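PDB 4R84: sialyltransferase 0160 from Photobacterium damselae, which probably transfers sialic acid from CMP-Neu5Ac to galactose-terminated acceptor sugars, as a glycosyltransferase of the GT-B structural group with a Rossmann-type fold. Local coordinates for residues L120-D125 with I199-N204; H137-K142 with N165-H170; F151-R156 with P181-A186. One frame throughout, in Å; residues are numbered along the deposited sequence. Where two conformers were deposited one is given.

Contact 1 of 3, residues L120-D125 with I199-N204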
# COMPACT_ATOMS: atom_id res chain seq x y z
N LEU A 120 -9.13 -11.58 -9.02
CA LEU A 120 -7.71 -11.82 -8.82
C LEU A 120 -7.08 -10.50 -8.42
O LEU A 120 -7.21 -9.51 -9.15
CB LEU A 120 -7.06 -12.37 -10.09
CG LEU A 120 -5.54 -12.53 -10.04
CD1 LEU A 120 -5.15 -13.65 -9.07
CD2 LEU A 120 -4.97 -12.76 -11.42
N GLU A 121 -6.41 -10.48 -7.27
CA GLU A 121 -5.71 -9.29 -6.80
C GLU A 121 -4.23 -9.42 -7.16
O GLU A 121 -3.61 -10.43 -6.83
CB GLU A 121 -5.87 -9.10 -5.29
CG GLU A 121 -7.32 -9.06 -4.81
CD GLU A 121 -7.42 -9.12 -3.30
OE1 GLU A 121 -6.40 -8.84 -2.61
OE2 GLU A 121 -8.52 -9.44 -2.79
N VAL A 122 -3.68 -8.41 -7.83
CA VAL A 122 -2.29 -8.50 -8.32
C VAL A 122 -1.49 -7.37 -7.70
O VAL A 122 -1.86 -6.21 -7.83
CB VAL A 122 -2.24 -8.41 -9.85
CG1 VAL A 122 -0.78 -8.49 -10.38
CG2 VAL A 122 -3.06 -9.57 -10.45
N TYR A 123 -0.39 -7.73 -7.02
CA TYR A 123 0.42 -6.79 -6.25
C TYR A 123 1.84 -6.76 -6.80
O TYR A 123 2.46 -7.80 -6.91
CB TYR A 123 0.44 -7.20 -4.77
CG TYR A 123 -0.91 -7.15 -4.12
CD1 TYR A 123 -1.81 -8.22 -4.23
CD2 TYR A 123 -1.30 -6.04 -3.42
CE1 TYR A 123 -3.07 -8.16 -3.62
CE2 TYR A 123 -2.53 -5.96 -2.81
CZ TYR A 123 -3.42 -7.02 -2.94
OH TYR A 123 -4.65 -6.93 -2.33
N ILE A 124 2.33 -5.56 -7.14
CA ILE A 124 3.67 -5.44 -7.71
C ILE A 124 4.38 -4.23 -7.13
O ILE A 124 3.85 -3.12 -7.23
CB ILE A 124 3.64 -5.29 -9.23
CG1 ILE A 124 2.79 -6.39 -9.87
CG2 ILE A 124 5.08 -5.31 -9.81
CD1 ILE A 124 2.30 -6.04 -11.25
N ASP A 125 5.54 -4.43 -6.51
CA ASP A 125 6.30 -3.29 -5.98
C ASP A 125 7.74 -3.67 -5.72
O ASP A 125 8.03 -4.79 -5.33
CB ASP A 125 5.69 -2.76 -4.68
CG ASP A 125 6.44 -1.56 -4.13
OD1 ASP A 125 6.81 -0.67 -4.93
OD2 ASP A 125 6.64 -1.49 -2.91
N ILE A 199 -9.86 -8.24 -12.36
CA ILE A 199 -8.52 -8.08 -11.84
C ILE A 199 -8.39 -6.74 -11.15
O ILE A 199 -8.80 -5.71 -11.70
CB ILE A 199 -7.45 -8.19 -12.96
CG1 ILE A 199 -7.49 -9.57 -13.62
CG2 ILE A 199 -6.06 -7.86 -12.41
CD1 ILE A 199 -6.61 -9.69 -14.85
N GLU A 200 -7.88 -6.76 -9.92
CA GLU A 200 -7.54 -5.55 -9.18
C GLU A 200 -6.03 -5.41 -9.15
O GLU A 200 -5.34 -6.36 -8.77
CB GLU A 200 -8.07 -5.60 -7.76
CG GLU A 200 -9.59 -5.49 -7.64
CD GLU A 200 -10.08 -5.76 -6.24
OE1 GLU A 200 -9.26 -6.01 -5.32
OE2 GLU A 200 -11.31 -5.74 -6.04
N PHE A 201 -5.51 -4.23 -9.52
CA PHE A 201 -4.07 -3.99 -9.51
C PHE A 201 -3.67 -3.11 -8.33
O PHE A 201 -4.42 -2.21 -7.96
CB PHE A 201 -3.61 -3.30 -10.79
CG PHE A 201 -3.61 -4.18 -12.00
CD1 PHE A 201 -2.86 -5.35 -12.03
CD2 PHE A 201 -4.30 -3.79 -13.14
CE1 PHE A 201 -2.84 -6.15 -13.17
CE2 PHE A 201 -4.28 -4.59 -14.29
CZ PHE A 201 -3.54 -5.76 -14.29
N TYR A 202 -2.50 -3.39 -7.76
CA TYR A 202 -1.93 -2.58 -6.68
C TYR A 202 -0.46 -2.42 -6.96
O TYR A 202 0.27 -3.41 -7.00
CB TYR A 202 -2.11 -3.26 -5.32
CG TYR A 202 -3.54 -3.59 -4.98
CD1 TYR A 202 -4.16 -4.72 -5.51
CD2 TYR A 202 -4.26 -2.80 -4.09
CE1 TYR A 202 -5.48 -5.04 -5.19
CE2 TYR A 202 -5.58 -3.11 -3.76
CZ TYR A 202 -6.18 -4.22 -4.32
OH TYR A 202 -7.49 -4.55 -4.00
N THR A 203 -0.00 -1.19 -7.18
CA THR A 203 1.41 -1.04 -7.48
C THR A 203 1.90 0.35 -7.13
O THR A 203 1.19 1.13 -6.49
CB THR A 203 1.70 -1.39 -8.96
OG1 THR A 203 3.12 -1.52 -9.16
CG2 THR A 203 1.14 -0.34 -9.93
N ASN A 204 3.14 0.60 -7.52
CA ASN A 204 3.91 1.80 -7.24
C ASN A 204 3.58 2.90 -8.25
O ASN A 204 3.61 2.65 -9.45
CB ASN A 204 5.40 1.39 -7.27
CG ASN A 204 6.35 2.49 -6.93
OD1 ASN A 204 6.29 3.58 -7.49
ND2 ASN A 204 7.30 2.19 -6.04
O HOH W 1 -9.68 -6.57 -2.50

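Contact 2 of 3, residues H137-K142 with N165-H170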
# COMPACT_ATOMS: atom_id res chain seq x y z
N HIS A 137 -3.71 -3.99 3.37
CA HIS A 137 -4.93 -4.21 2.61
C HIS A 137 -5.21 -5.71 2.43
O HIS A 137 -6.37 -6.15 2.55
CB HIS A 137 -4.84 -3.54 1.24
CG HIS A 137 -6.03 -3.82 0.38
ND1 HIS A 137 -7.21 -3.11 0.49
CD2 HIS A 137 -6.25 -4.77 -0.57
CE1 HIS A 137 -8.09 -3.59 -0.37
NE2 HIS A 137 -7.53 -4.59 -1.02
N ILE A 138 -4.16 -6.47 2.14
CA ILE A 138 -4.27 -7.93 1.97
C ILE A 138 -4.78 -8.59 3.24
O ILE A 138 -5.64 -9.48 3.20
CB ILE A 138 -2.90 -8.54 1.56
CG1 ILE A 138 -2.61 -8.21 0.10
CG2 ILE A 138 -2.89 -10.05 1.76
CD1 ILE A 138 -1.22 -8.62 -0.42
N ILE A 139 -4.27 -8.16 4.38
CA ILE A 139 -4.69 -8.76 5.64
C ILE A 139 -6.17 -8.50 5.88
O ILE A 139 -6.91 -9.41 6.30
CB ILE A 139 -3.82 -8.25 6.79
CG1 ILE A 139 -2.41 -8.82 6.64
CG2 ILE A 139 -4.41 -8.69 8.15
CD1 ILE A 139 -1.38 -8.10 7.52
N GLN A 140 -6.63 -7.29 5.57
CA GLN A 140 -8.05 -6.97 5.66
C GLN A 140 -8.85 -7.78 4.65
O GLN A 140 -9.91 -8.32 4.96
CB GLN A 140 -8.31 -5.49 5.39
CG GLN A 140 -7.65 -4.49 6.37
CD GLN A 140 -7.61 -3.07 5.80
OE1 GLN A 140 -7.76 -2.87 4.59
NE2 GLN A 140 -7.40 -2.08 6.66
N ALA A 141 -8.34 -7.85 3.43
CA ALA A 141 -9.07 -8.46 2.32
C ALA A 141 -9.21 -9.98 2.43
O ALA A 141 -10.16 -10.55 1.88
CB ALA A 141 -8.40 -8.09 0.98
N LYS A 142 -8.27 -10.63 3.11
CA LYS A 142 -8.37 -12.07 3.33
C LYS A 142 -9.62 -12.36 4.16
O LYS A 142 -10.28 -13.39 3.97
CB LYS A 142 -7.12 -12.61 4.02
CG LYS A 142 -7.29 -14.04 4.53
CD LYS A 142 -7.52 -15.02 3.40
CE LYS A 142 -8.00 -16.38 3.93
NZ LYS A 142 -7.22 -16.90 5.09
N ASN A 165 0.17 -18.84 2.52
CA ASN A 165 -1.02 -19.67 2.55
C ASN A 165 -2.12 -19.05 3.41
O ASN A 165 -3.31 -19.13 3.08
CB ASN A 165 -0.66 -21.08 3.03
CG ASN A 165 0.11 -21.87 1.99
OD1 ASN A 165 0.06 -21.57 0.80
ND2 ASN A 165 0.86 -22.88 2.44
N LYS A 166 -1.72 -18.40 4.50
CA LYS A 166 -2.66 -17.72 5.38
C LYS A 166 -3.43 -16.63 4.65
O LYS A 166 -4.56 -16.32 5.01
CB LYS A 166 -1.93 -17.06 6.57
CG LYS A 166 -1.27 -18.02 7.56
CD LYS A 166 -0.67 -17.23 8.73
CE LYS A 166 0.13 -18.10 9.68
NZ LYS A 166 -0.71 -19.08 10.44
N LEU A 167 -2.82 -16.06 3.61
CA LEU A 167 -3.38 -14.88 2.97
C LEU A 167 -3.80 -15.12 1.52
O LEU A 167 -4.12 -14.17 0.80
CB LEU A 167 -2.37 -13.72 3.05
CG LEU A 167 -2.07 -13.19 4.46
CD1 LEU A 167 -0.92 -12.18 4.44
CD2 LEU A 167 -3.30 -12.54 5.04
N ASN A 168 -3.83 -16.39 1.10
CA ASN A 168 -4.17 -16.77 -0.28
C ASN A 168 -3.28 -16.05 -1.29
O ASN A 168 -3.71 -15.57 -2.34
CB ASN A 168 -5.65 -16.47 -0.55
CG ASN A 168 -6.58 -17.44 0.19
OD1 ASN A 168 -6.13 -18.47 0.69
ND2 ASN A 168 -7.86 -17.11 0.25
N ILE A 169 -2.00 -16.00 -0.94
CA ILE A 169 -0.97 -15.40 -1.76
C ILE A 169 -0.15 -16.44 -2.51
O ILE A 169 0.29 -17.44 -1.93
CB ILE A 169 -0.01 -14.56 -0.90
CG1 ILE A 169 -0.68 -13.27 -0.43
CG2 ILE A 169 1.24 -14.26 -1.67
CD1 ILE A 169 0.20 -12.48 0.57
N HIS A 170 0.05 -16.21 -3.81
CA HIS A 170 1.06 -16.91 -4.59
C HIS A 170 2.11 -15.88 -4.97
O HIS A 170 1.79 -14.89 -5.61
CB HIS A 170 0.45 -17.54 -5.84
CG HIS A 170 1.31 -18.58 -6.49
ND1 HIS A 170 2.67 -18.44 -6.64
CD2 HIS A 170 0.99 -19.78 -7.04
CE1 HIS A 170 3.16 -19.51 -7.26
NE2 HIS A 170 2.16 -20.34 -7.51

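Contact 3 of 3, residues F151-R156 with P181-A186. With CSF (cytidine-5'-monophosphate-3-fluoro-N-acetyl-neuraminic acid), chain E.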
# COMPACT_ATOMS: atom_id res chain seq x y z
N PHE A 151 -1.84 -12.59 -6.32
CA PHE A 151 -0.51 -12.82 -6.89
C PHE A 151 0.36 -11.68 -6.41
O PHE A 151 -0.01 -10.53 -6.63
CB PHE A 151 -0.54 -12.85 -8.41
CG PHE A 151 -1.21 -14.07 -9.00
CD1 PHE A 151 -1.65 -15.10 -8.19
CD2 PHE A 151 -1.31 -14.20 -10.37
CE1 PHE A 151 -2.25 -16.24 -8.75
CE2 PHE A 151 -1.92 -15.35 -10.94
CZ PHE A 151 -2.37 -16.36 -10.12
N VAL A 152 1.51 -11.98 -5.82
CA VAL A 152 2.32 -10.94 -5.17
C VAL A 152 3.78 -10.98 -5.61
O VAL A 152 4.46 -12.00 -5.48
CB VAL A 152 2.27 -11.06 -3.63
CG1 VAL A 152 3.16 -9.97 -2.99
CG2 VAL A 152 0.83 -10.91 -3.08
N SER A 153 4.26 -9.84 -6.11
CA SER A 153 5.66 -9.67 -6.48
C SER A 153 6.22 -8.45 -5.80
O SER A 153 6.07 -7.34 -6.30
CB SER A 153 5.81 -9.52 -8.00
OG SER A 153 5.53 -10.76 -8.63
N TRP A 154 6.87 -8.67 -4.66
CA TRP A 154 7.44 -7.62 -3.83
C TRP A 154 8.93 -7.84 -3.68
O TRP A 154 9.36 -8.95 -3.37
CB TRP A 154 6.83 -7.60 -2.44
CG TRP A 154 5.43 -7.12 -2.34
CD1 TRP A 154 4.76 -6.29 -3.19
CD2 TRP A 154 4.52 -7.45 -1.29
NE1 TRP A 154 3.47 -6.09 -2.72
CE2 TRP A 154 3.31 -6.79 -1.56
CE3 TRP A 154 4.60 -8.27 -0.15
CZ2 TRP A 154 2.19 -6.90 -0.73
CZ3 TRP A 154 3.49 -8.38 0.68
CH2 TRP A 154 2.30 -7.70 0.39
N LYS A 155 9.73 -6.80 -3.86
CA LYS A 155 11.17 -6.98 -3.77
C LYS A 155 11.68 -6.94 -2.34
O LYS A 155 12.64 -7.63 -2.00
CB LYS A 155 11.87 -5.91 -4.62
CG LYS A 155 13.35 -6.22 -4.88
CD LYS A 155 13.86 -5.44 -6.09
CE LYS A 155 15.37 -5.58 -6.25
NZ LYS A 155 16.09 -4.88 -5.12
N ARG A 156 11.04 -6.13 -1.49
CA ARG A 156 11.58 -5.87 -0.15
C ARG A 156 10.81 -6.59 0.95
O ARG A 156 11.39 -7.02 1.95
CB ARG A 156 11.61 -4.36 0.12
CG ARG A 156 12.57 -3.56 -0.77
CD ARG A 156 13.05 -2.29 -0.05
NE ARG A 156 13.71 -2.64 1.20
CZ ARG A 156 13.97 -1.78 2.18
NH1 ARG A 156 13.60 -0.51 2.06
NH2 ARG A 156 14.58 -2.20 3.29
N PRO A 181 7.80 -11.90 -16.66
CA PRO A 181 7.06 -12.76 -17.60
C PRO A 181 6.38 -13.93 -16.88
O PRO A 181 5.30 -14.37 -17.32
CB PRO A 181 8.15 -13.27 -18.55
CG PRO A 181 9.24 -12.25 -18.46
CD PRO A 181 9.22 -11.76 -17.04
N GLU A 182 6.97 -14.42 -15.80
CA GLU A 182 6.36 -15.49 -15.02
C GLU A 182 5.02 -15.03 -14.46
O GLU A 182 4.02 -15.77 -14.51
CB GLU A 182 7.28 -15.93 -13.87
CG GLU A 182 8.50 -16.76 -14.31
CD GLU A 182 9.68 -15.93 -14.79
OE1 GLU A 182 9.59 -14.68 -14.88
OE2 GLU A 182 10.73 -16.55 -15.10
N MET A 183 4.98 -13.81 -13.93
CA MET A 183 3.71 -13.29 -13.42
C MET A 183 2.70 -13.07 -14.54
O MET A 183 1.53 -13.43 -14.39
CB MET A 183 3.92 -11.98 -12.65
CG MET A 183 2.60 -11.36 -12.20
SD MET A 183 2.77 -9.88 -11.16
CE MET A 183 2.40 -10.58 -9.56
N VAL A 184 3.13 -12.50 -15.66
CA VAL A 184 2.22 -12.28 -16.79
C VAL A 184 1.58 -13.61 -17.25
O VAL A 184 0.37 -13.70 -17.44
CB VAL A 184 2.94 -11.63 -17.98
CG1 VAL A 184 2.01 -11.53 -19.19
CG2 VAL A 184 3.44 -10.25 -17.60
N ALA A 185 2.40 -14.65 -17.38
CA ALA A 185 1.89 -15.94 -17.82
C ALA A 185 0.95 -16.57 -16.79
O ALA A 185 -0.04 -17.22 -17.16
CB ALA A 185 3.06 -16.90 -18.13
N ALA A 186 1.26 -16.39 -15.51
CA ALA A 186 0.42 -16.93 -14.44
C ALA A 186 -0.95 -16.26 -14.46
O ALA A 186 -1.98 -16.92 -14.26
CB ALA A 186 1.08 -16.76 -13.07
C5A CSF E . 19.03 7.59 -3.30
C4A CSF E . 18.06 6.45 -3.58
C2A CSF E . 18.82 5.37 -1.42
O6A CSF E . 19.67 6.52 -1.24
C6A CSF E . 19.18 7.74 -1.79
C3A CSF E . 18.54 5.15 -2.91
O4A CSF E . 17.95 6.27 -4.99
N5A CSF E . 18.51 8.82 -3.86
C7A CSF E . 20.19 8.82 -1.48
C8A CSF E . 20.34 8.98 0.03
C9A CSF E . 21.19 10.20 0.35
O9A CSF E . 21.25 10.32 1.77
O8A CSF E . 19.03 9.18 0.57
O7A CSF E . 21.46 8.44 -2.01
C1A CSF E . 19.53 4.15 -0.85
OBA CSF E . 18.92 3.07 -0.81
OAA CSF E . 20.72 4.26 -0.45
O1A CSF E . 17.56 5.48 -0.77
O2A CSF E . 15.99 6.85 0.61
N1 CSF E . 16.23 2.97 5.09
C2 CSF E . 16.04 2.59 6.43
N3 CSF E . 16.82 3.11 7.40
C4 CSF E . 17.78 4.00 7.07
C5 CSF E . 17.99 4.38 5.74
C6 CSF E . 17.19 3.83 4.74
C3' CSF E . 14.17 3.88 2.78
C2' CSF E . 14.01 2.99 3.98
C1' CSF E . 15.37 2.34 4.08
O4' CSF E . 15.99 2.44 2.79
C4' CSF E . 15.06 3.04 1.88
PA CSF E . 17.23 6.00 0.73
O5' CSF E . 16.71 4.72 1.51
C5' CSF E . 15.81 3.84 0.85
O3' CSF E . 12.92 4.22 2.20
O2' CSF E . 13.07 1.94 3.70
N4 CSF E . 18.57 4.53 8.03
O2 CSF E . 15.13 1.76 6.71
O3A CSF E . 18.45 6.50 1.46
C10 CSF E . 19.21 9.61 -4.67
O10 CSF E . 20.33 9.31 -5.08
C11 CSF E . 18.55 10.91 -5.04
F3A CSF E . 19.70 4.71 -3.51

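Contact 1 of 3, residues L120-D125 with I199-N204
Two neighbouring parallel strands of a Rossmann-type sheet meet here, 120-125 and 199-204, with Tyr-123 beside Tyr-202 on one face and Val-122 beside Phe-201 on the other. The backbones are laced by alternating bonds, among them Val-122 N to Glu-200 O at 2.8 Å and Tyr-202 N to Val-122 O at 2.9 Å. The two tyrosine rings form an offset stack, centroids 4.3 Å apart and planes 10° apart. Both have CG anti to the carbonyl carbon (chi1 -63° and -56°), which sends the rings the same way. Each hydroxyl then reaches the glutamate two residues earlier: Tyr-123 OH donates to Glu-121 OE1 and Tyr-202 OH to Glu-200 OE1, both at 2.6 Å. On the other face, with Ile-199, Val-122 CB packs alongside the Phe-201 ring, 3.8 Å from CD1. At the C-terminal end Asn-204 ND2 gives Asp-125 OD1 a bond of 3.1 Å; Asp-125 OD2 also bonds Ser-131, and ND2 Asp-235. The side-by-side glutamates might repel (Glu-121 OE2 to Glu-200 OE1 4.3 Å), but the tyrosine hydroxyls, Arg-150 (salt bridge) and Asn-148 on Glu-121, and a water donating to Glu-200 OE1 and, weakly, Glu-121 OE2 probably offset much of their charge.

Contact 2 of 3, residues H137-K142 with N165-H170
Leu-167 fits its branched end against helix 129-144, where Ile-138, Ile-139 and Lys-142 share one side of the helix. This is the tightly packed, apolar half of the contact. Ile-138 CG2 lies 3.9 Å from Leu-167 CB and is about as near to CD1 of the same leucine, the two side chains crossing at about a right angle. On the other branch, Leu-167 CD2 comes within 4.1 Å of Ile-139 CG1 and also rests against the CB of Lys-142. Ile-169 adds its CD1 to Ile-138 CG2 at 4.1 Å, at the start of the next strand. Branched aliphatic residues suit this place, since their methyl groups mesh without needing polar partners; Leu-335 and Ile-339 of helix 330-340 also pack on Leu-167.

The other half, toward solvent, is polar and open, held by one short bond. The Lys-142 side chain leaves the helix with CG anti to its N (chi1 168°), then bends at chi2 and chi4, which lays its methylenes along the turn and brings NZ to Lys-166 O, 2.7 Å away. The ammonium comes 30° off the carbonyl plane. Across the lysine runs the more loosely held amide of Asn-168, whose ND2 lies 3.8 Å from both CD and CE of Lys-142, a van der Waals contact. Lys-166 itself is exposed and carries its amino group away from the helix. Asn-168 has a left-handed backbone, a conformation asparagine tolerates well, and it turns the chain from helix 161-166 into strand 169-175. Such a helix packed over the turn that leads into a parallel strand belongs to the alpha/beta layering of a Rossmann-type domain.

Contact 3 of 3, residues F151-R156 with P181-A186
Met-183 lays its terminal methyl over the backbone and side chains of strand 149-154, touching Phe-151 and Ser-153 together. In the conformer described, one of two deposited, its CE is 3.9 Å from Phe-151 CB and 3.8 Å from Phe-151 O; a still closer approach to Ser-153 OG is doubtful. The chain runs straight out from helix 181-192, with CG anti to the backbone N (chi1 176°), and bends only at its last torsion (chi3 -104°), which turns CE toward the strand. A long, flexible thioether suits a place where the helix and strand axes stand 10.2 Å apart. One turn further along the helix, Ala-186 meets the Phe-151 ring: CB is 3.9 Å from CE2, and Ala-186 O approaches CE2 at 3.7 Å from the ring's edge, near its plane. The small alanine lets the bulky ring come up to the helix backbone. Tyr-172 meets the same ring edge-to-face, and its backbone carbonyl O accepts a hydrogen bond from Ser-153 OG.

Past the end of the strand, Arg-156 NH1 donates to O2' of the bound donor analogue at 3.0 Å, the oxygen lying at the guanidinium edge. The helix thus meets the strand mainly by van der Waals packing, with a carbonyl oxygen at the ring edge and no hydrogen bond between the two segments, whereas the loop after the strand places Arg-156 to bond the ribose, consistent with a part in holding the nucleotide.

In the fold
All three contacts belong to the same mixed sheet and its flanking helices. Contact 1 pairs strands 106-125 and 197-204, and the other two fall within the chain between them: in order come helix 129-144, strand 149-154, helix 161-166, strand 169-175 and helix 181-192. Contacts 2 and 3 alternate along this run, their centres about 15 Å apart; contact 1 lies about 13 Å from the centre of contact 2 and 10 Å from that of contact 3. Strand 106-125 sits between 149-154 and 197-204, with helices 129-144 and 181-192 on opposite faces. This is the layering of a Rossmann-type alpha/beta core, its strand ends pointing toward the donor site.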